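Local atomic coordinates of beta-lactamase (Serratia marcescens, PDB entry 5GWA), a protein that probably hydrolyses beta-lactam antibiotics as a class A extended-spectrum beta-lactamase, turning them into substituted beta-amino acids, and is inhibited by avibactam. Residues 70-75 with 98-103; 106-111 with 189-194. All blocks are in the same frame, centred on the assembly; numbering follows the deposited sequence.

Interaction 1 of 2, residues 70-75 with 98-103; sequences KKLFVK and LSFSEI. With NA (sodium ion), chain I.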
loop_
_atom_site.group_PDB
_atom_site.type_symbol
_atom_site.label_atom_id
_atom_site.label_comp_id
_atom_site.label_asym_id
_atom_site.label_seq_id
_atom_site.Cartn_x
_atom_site.Cartn_y
_atom_site.Cartn_z
ATOM N N LYS A 70 19.107 10.696 -15.648
ATOM C CA LYS A 70 18.065 11.506 -16.276
ATOM C C LYS A 70 16.745 11.290 -15.528
ATOM O O LYS A 70 16.581 10.311 -14.777
ATOM C CB LYS A 70 17.923 11.211 -17.745
ATOM C CG LYS A 70 19.164 11.597 -18.543
ATOM C CD LYS A 70 19.468 13.084 -18.419
ATOM C CE LYS A 70 20.247 13.587 -19.627
ATOM N NZ LYS A 70 19.531 13.266 -20.897
ATOM N N LYS A 71 15.870 12.285 -15.615
ATOM C CA LYS A 71 14.667 12.327 -14.770
ATOM C C LYS A 71 13.361 12.355 -15.545
ATOM O O LYS A 71 13.219 13.087 -16.541
ATOM C CB LYS A 71 14.687 13.545 -13.867
ATOM C CG LYS A 71 15.906 13.588 -12.954
ATOM C CD LYS A 71 15.816 14.730 -11.982
ATOM C CE LYS A 71 17.096 14.845 -11.168
ATOM N NZ LYS A 71 17.079 15.980 -10.222
ATOM N N LEU A 72 12.407 11.549 -15.077
ATOM C CA LEU A 72 11.022 11.624 -15.480
ATOM C C LEU A 72 10.252 12.642 -14.673
ATOM O O LEU A 72 10.501 12.794 -13.470
ATOM C CB LEU A 72 10.354 10.256 -15.331
ATOM C CG LEU A 72 10.963 9.094 -16.091
ATOM C CD1 LEU A 72 10.257 7.794 -15.810
ATOM C CD2 LEU A 72 10.909 9.379 -17.575
ATOM N N PHE A 73 9.260 13.296 -15.294
ATOM C CA PHE A 73 8.329 14.076 -14.500
ATOM C C PHE A 73 7.224 13.177 -13.987
ATOM O O PHE A 73 6.500 12.574 -14.753
ATOM C CB PHE A 73 7.718 15.239 -15.315
ATOM C CG PHE A 73 6.963 16.231 -14.460
ATOM C CD1 PHE A 73 7.634 17.203 -13.781
ATOM C CD2 PHE A 73 5.597 16.102 -14.272
ATOM C CE1 PHE A 73 6.957 18.098 -12.962
ATOM C CE2 PHE A 73 4.916 16.989 -13.442
ATOM C CZ PHE A 73 5.600 17.976 -12.806
ATOM N N VAL A 74 7.177 12.993 -12.669
ATOM C CA VAL A 74 6.194 12.136 -12.047
ATOM C C VAL A 74 5.021 12.980 -11.586
ATOM O O VAL A 74 5.149 13.820 -10.685
ATOM C CB VAL A 74 6.841 11.375 -10.866
ATOM C CG1 VAL A 74 5.808 10.520 -10.123
ATOM C CG2 VAL A 74 7.990 10.515 -11.397
ATOM N N LYS A 75 3.928 12.849 -12.325
ATOM C CA LYS A 75 2.684 13.572 -12.006
ATOM C C LYS A 75 2.101 13.086 -10.701
ATOM O O LYS A 75 2.268 11.949 -10.344
ATOM C CB LYS A 75 1.635 13.334 -13.107
ATOM C CG LYS A 75 1.948 14.056 -14.399
ATOM C CD LYS A 75 0.762 14.014 -15.359
ATOM C CE LYS A 75 0.632 12.680 -16.058
ATOM N NZ LYS A 75 -0.218 12.827 -17.282
ATOM N N LEU A 98 12.018 12.955 -11.019
ATOM C CA LEU A 98 12.754 11.867 -10.317
ATOM C C LEU A 98 13.609 11.108 -11.337
ATOM O O LEU A 98 13.148 10.730 -12.373
ATOM C CB LEU A 98 11.789 10.912 -9.630
ATOM C CG LEU A 98 10.979 11.489 -8.471
ATOM C CD1 LEU A 98 9.994 10.454 -7.961
ATOM C CD2 LEU A 98 11.828 11.990 -7.347
ATOM N N SER A 99 14.812 10.748 -10.942
ATOM C CA SER A 99 15.680 10.010 -11.849
ATOM C C SER A 99 15.188 8.599 -12.074
ATOM O O SER A 99 14.561 7.990 -11.190
ATOM C CB SER A 99 17.124 9.944 -11.330
ATOM O OG SER A 99 17.226 9.233 -10.077
ATOM N N PHE A 100 15.572 8.019 -13.198
ATOM C CA PHE A 100 15.332 6.609 -13.426
ATOM C C PHE A 100 15.962 5.822 -12.274
ATOM O O PHE A 100 15.402 4.830 -11.831
ATOM C CB PHE A 100 15.962 6.141 -14.736
ATOM C CG PHE A 100 15.315 6.704 -15.936
ATOM C CD1 PHE A 100 14.145 6.168 -16.435
ATOM C CD2 PHE A 100 15.917 7.764 -16.635
ATOM C CE1 PHE A 100 13.529 6.702 -17.550
ATOM C CE2 PHE A 100 15.324 8.269 -17.760
ATOM C CZ PHE A 100 14.131 7.748 -18.224
ATOM N N SER A 101 17.184 6.192 -11.875
ATOM C CA SER A 101 17.849 5.519 -10.745
ATOM C C SER A 101 16.971 5.447 -9.488
ATOM O O SER A 101 16.744 4.361 -8.930
ATOM C CB SER A 101 19.147 6.241 -10.388
ATOM O OG SER A 101 19.732 5.672 -9.235
ATOM N N GLU A 102 16.450 6.582 -9.072
ATOM C CA GLU A 102 15.660 6.649 -7.851
ATOM C C GLU A 102 14.401 5.799 -8.042
ATOM O O GLU A 102 13.918 5.139 -7.089
ATOM C CB GLU A 102 15.237 8.095 -7.540
ATOM C CG GLU A 102 14.422 8.170 -6.258
ATOM C CD GLU A 102 14.217 9.562 -5.655
ATOM O OE1 GLU A 102 14.862 10.538 -6.090
ATOM O OE2 GLU A 102 13.546 9.664 -4.602
ATOM N N ILE A 103 13.765 5.926 -9.185
ATOM C CA ILE A 103 12.508 5.203 -9.415
ATOM C C ILE A 103 12.758 3.701 -9.424
ATOM O O ILE A 103 12.016 2.935 -8.779
ATOM C CB ILE A 103 11.790 5.643 -10.720
ATOM C CG1 ILE A 103 11.356 7.117 -10.597
ATOM C CG2 ILE A 103 10.580 4.736 -11.019
ATOM C CD1 ILE A 103 11.008 7.747 -11.933
HETATM NA NA NA I . 15.823 11.723 -8.349
HETATM O O HOH W 1 18.438 12.313 -8.621
#
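Leu-72 and Leu-98 pair across a two-stranded antiparallel beta ribbon formed by strands 71-74 and 96-99. The ribbon packs on the start of helix 100-109 and on helix 113-123, in the helical domain of the class A fold. Leu-72 and Leu-98 are a hydrogen-bonded pair. Leu-98 N donates to Leu-72 O and Leu-72 N to Leu-98 O, both at 2.9 Å. Lys-71 and Ser-99 are the next, non-hydrogen-bonded pair. The ribbon ends where helix 100-109 starts: Phe-100 N donates to Lys-70 O at 3.0 Å.

The tight part is the face of the ribbon that carries Leu-72 and Leu-98. Both methyl groups of Leu-72 touch the Phe-100 ring, and its CD2 lies 3.7 Å from Phe-100 CZ. The two side chains cross at about a right angle. Leu-72 CD1 also meets Ile-103 CD1 at 3.9 Å. CG2 of Val-74 lies against both Leu-98 CD1 and Ile-103 CD1. Helix 113-123 covers this layer through Ile-118, Leu-119 and Phe-122.

The lysines are the loose part, and both run out to solvent. Of the Lys-70 side chain, CB meets the edge of the Phe-100 ring, in its plane. Lys-71 leaves from the other face of the ribbon. It lays CB and CG along the Leu-98 to Ser-99 peptide, then runs extended away from the contact.

Ser-99 is the N-cap of helix 100-109. Its OG sits between the backbone N and the carbonyl carbon (chi1 63°), where it can accept from Glu-102 N at 2.9 Å. Glu-102 OE2 is hydrogen-bonded to Tyr-91 OH. Glu-102 OE1 coordinates a sodium ion at 2.7 Å.

Interaction 2 of 2, residues 106-111 with 189-194; sequences STVSHS and LNTMIE. With NA (sodium ion), chain T; NXL ((2S,5R)-1-formyl-5-[(sulfooxy)amino]piperidine-2-carboxamide), chain B.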
loop_
_atom_site.group_PDB
_atom_site.type_symbol
_atom_site.label_atom_id
_atom_site.label_comp_id
_atom_site.label_asym_id
_atom_site.label_seq_id
_atom_site.Cartn_x
_atom_site.Cartn_y
_atom_site.Cartn_z
ATOM N N SER A 106 13.443 2.354 -5.856
ATOM C CA SER A 106 12.219 2.203 -5.068
ATOM C C SER A 106 11.398 0.996 -5.547
ATOM O O SER A 106 10.796 0.248 -4.732
ATOM C CB SER A 106 11.386 3.467 -5.137
ATOM O OG SER A 106 10.332 3.406 -4.170
ATOM N N THR A 107 11.276 0.883 -6.860
ATOM C CA THR A 107 10.454 -0.161 -7.495
ATOM C C THR A 107 10.974 -1.553 -7.152
ATOM O O THR A 107 10.201 -2.481 -6.935
ATOM C CB THR A 107 10.469 0.036 -9.011
ATOM O OG1 THR A 107 9.864 1.302 -9.298
ATOM C CG2 THR A 107 9.651 -1.043 -9.681
ATOM N N VAL A 108 12.301 -1.720 -7.172
ATOM C CA VAL A 108 12.897 -3.047 -6.959
ATOM C C VAL A 108 13.185 -3.295 -5.484
ATOM O O VAL A 108 12.645 -4.239 -4.899
ATOM C CB VAL A 108 14.192 -3.233 -7.759
ATOM C CG1 VAL A 108 14.898 -4.532 -7.381
ATOM C CG2 VAL A 108 13.884 -3.177 -9.229
ATOM N N SER A 109 13.913 -2.410 -4.811
ATOM C CA SER A 109 14.342 -2.683 -3.413
ATOM C C SER A 109 13.181 -2.534 -2.447
ATOM O O SER A 109 13.139 -3.237 -1.427
ATOM C CB SER A 109 15.488 -1.763 -2.982
ATOM O OG SER A 109 16.528 -1.889 -3.949
ATOM N N HIS A 110 12.255 -1.622 -2.723
ATOM C CA HIS A 110 11.124 -1.370 -1.841
ATOM C C HIS A 110 9.785 -1.749 -2.482
ATOM O O HIS A 110 8.765 -1.527 -1.879
ATOM C CB HIS A 110 11.106 0.084 -1.408
ATOM C CG HIS A 110 12.165 0.407 -0.426
ATOM N ND1 HIS A 110 13.474 0.686 -0.752
ATOM C CD2 HIS A 110 12.090 0.466 0.923
ATOM C CE1 HIS A 110 14.164 0.881 0.363
ATOM N NE2 HIS A 110 13.343 0.749 1.386
ATOM N N SER A 111 9.836 -2.374 -3.652
ATOM C CA SER A 111 8.639 -2.871 -4.329
ATOM C C SER A 111 7.556 -1.839 -4.544
ATOM O O SER A 111 6.372 -2.166 -4.534
ATOM C CB SER A 111 8.083 -4.084 -3.611
ATOM O OG SER A 111 7.504 -4.986 -4.557
ATOM N N LEU A 189 22.067 -5.391 -9.800
ATOM C CA LEU A 189 22.489 -6.325 -8.736
ATOM C C LEU A 189 22.572 -5.658 -7.380
ATOM O O LEU A 189 22.088 -6.195 -6.376
ATOM C CB LEU A 189 23.823 -7.003 -9.096
ATOM C CG LEU A 189 24.299 -8.075 -8.101
ATOM C CD1 LEU A 189 23.307 -9.187 -7.893
ATOM C CD2 LEU A 189 25.609 -8.695 -8.575
ATOM N N ASN A 190 23.201 -4.467 -7.287
ATOM C CA ASN A 190 23.289 -3.783 -6.020
ATOM C C ASN A 190 21.872 -3.514 -5.498
ATOM O O ASN A 190 21.610 -3.664 -4.307
ATOM C CB ASN A 190 24.061 -2.466 -6.143
ATOM C CG ASN A 190 25.569 -2.668 -6.176
ATOM O OD1 ASN A 190 26.098 -3.580 -5.577
ATOM N ND2 ASN A 190 26.258 -1.737 -6.791
ATOM N N THR A 191 20.983 -3.154 -6.416
ATOM C CA THR A 191 19.624 -2.762 -6.026
ATOM C C THR A 191 18.870 -3.998 -5.425
ATOM O O THR A 191 18.220 -3.915 -4.352
ATOM C CB THR A 191 18.917 -2.177 -7.235
ATOM O OG1 THR A 191 19.615 -0.972 -7.649
ATOM C CG2 THR A 191 17.514 -1.844 -6.914
ATOM N N MET A 192 19.141 -5.150 -6.005
ATOM C CA MET A 192 18.572 -6.422 -5.488
ATOM C C MET A 192 19.145 -6.924 -4.162
ATOM O O MET A 192 18.448 -7.491 -3.335
ATOM C CB MET A 192 18.723 -7.486 -6.556
ATOM C CG MET A 192 17.817 -7.262 -7.756
ATOM S SD MET A 192 18.047 -8.415 -9.094
ATOM C CE MET A 192 17.356 -9.887 -8.319
ATOM N N ILE A 193 20.430 -6.633 -3.902
ATOM C CA ILE A 193 20.998 -6.864 -2.584
ATOM C C ILE A 193 20.483 -5.916 -1.535
ATOM O O ILE A 193 20.241 -6.295 -0.380
ATOM C CB ILE A 193 22.555 -6.834 -2.644
ATOM C CG1 ILE A 193 23.059 -7.921 -3.598
ATOM C CG2 ILE A 193 23.123 -7.041 -1.265
ATOM C CD1 ILE A 193 24.535 -7.747 -3.989
ATOM N N GLU A 194 20.211 -4.672 -1.973
ATOM C CA GLU A 194 19.664 -3.629 -1.137
ATOM C C GLU A 194 18.187 -3.812 -0.825
ATOM O O GLU A 194 17.622 -3.055 -0.055
ATOM C CB GLU A 194 19.901 -2.267 -1.810
ATOM C CG GLU A 194 21.363 -1.798 -1.718
ATOM C CD GLU A 194 21.731 -0.625 -2.614
ATOM O OE1 GLU A 194 20.854 -0.027 -3.284
ATOM O OE2 GLU A 194 22.941 -0.261 -2.614
HETATM NA NA NA T . 18.304 -8.181 0.529
HETATM O OAC NXL B . 3.970 -8.252 -4.885
HETATM C CAN NXL B . 4.160 -7.041 -4.867
HETATM N N NXL B . 3.478 -6.212 -4.215
HETATM C CAJ NXL B . 3.942 -4.858 -3.995
HETATM C CA NXL B . 2.277 -6.658 -3.520
HETATM C C NXL B . 0.997 -6.086 -4.024
HETATM O O NXL B . 0.976 -5.197 -4.855
HETATM N NAA NXL B . -0.098 -6.520 -3.393
HETATM C CB NXL B . 2.433 -6.371 -2.049
HETATM C CAH NXL B . 2.928 -4.973 -1.764
HETATM C CAO NXL B . 4.210 -4.659 -2.523
HETATM N NAK NXL B . 5.430 -5.377 -2.099
HETATM O OAL NXL B . 5.251 -6.517 -1.465
HETATM S SAR NXL B . 6.437 -7.486 -1.521
HETATM O OAD NXL B . 7.121 -7.250 -0.288
HETATM O OAE NXL B . 6.137 -8.874 -1.489
HETATM O OAG NXL B . 7.056 -7.255 -3.014
HETATM O O HOH W 2 18.195 0.334 -3.673
#
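Ser-109 and Thr-191 make the polar link between helix 100-109 and the C-terminal end of helix 182-193. With OG beside its own backbone N (chi1 -54°), Ser-109 faces helix 182-193, and its OG donates to Thr-191 O at 2.7 Å, from above the carbonyl plane. A water gives one hydrogen to Ser-109 OG at 2.8 Å and the other to Glu-194 OE1 at 2.7 Å. The serine hydroxyl therefore both donates and accepts in this buried contact.

The apolar part is small. Thr-191 CG2 meets Val-108 CB at 3.7 Å, the two side chains crossing at about a right angle. Val-108 CG1 also reaches Met-192 CG at 4.0 Å. The Thr-191 hydroxyl turns back to Phe-187 O in its own helix.

Two bound groups lie at the margins. Ile-193 O binds a sodium ion at 2.9 Å, together with Thr-195 O. Ser-111, of the class A Ser-Asp-Asn (SDN) motif Ser-111, Asp-112 and Asn-113, donates from OG to the avibactam sulfate oxygen OAG at 2.8 Å. That OG is also bonded to Lys-50 and Lys-215.

Val-108 packs on Ala-54 and Met-192 on Phe-51, both of helix 49-63. Met-192 also touches Ala-213 of strand 212-218, at the edge of the five-stranded sheet.

In the fold
Helix 100-109 is common to both contacts. Interaction 1 holds its start and interaction 2 its end, and their centres are 16 Å apart. The two follow each other along the chain, with segments 98-103 and 106-111 separated by two residues. Between them, Thr-107 OG1 is bonded to Ile-103 O. Interaction 1 is peripheral, its centre about 22 Å from that of the chain. The side chain of Ile-103 is about 14 Å from the bound avibactam (NXL). The centre of interaction 2 is about 10 Å from that of the chain, and this contact reaches the pocket through Ser-111. Ser-47 also lines that pocket; Asn-113, Ser-218 and Asn-82 of the second subunit hydrogen-bond the inhibitor.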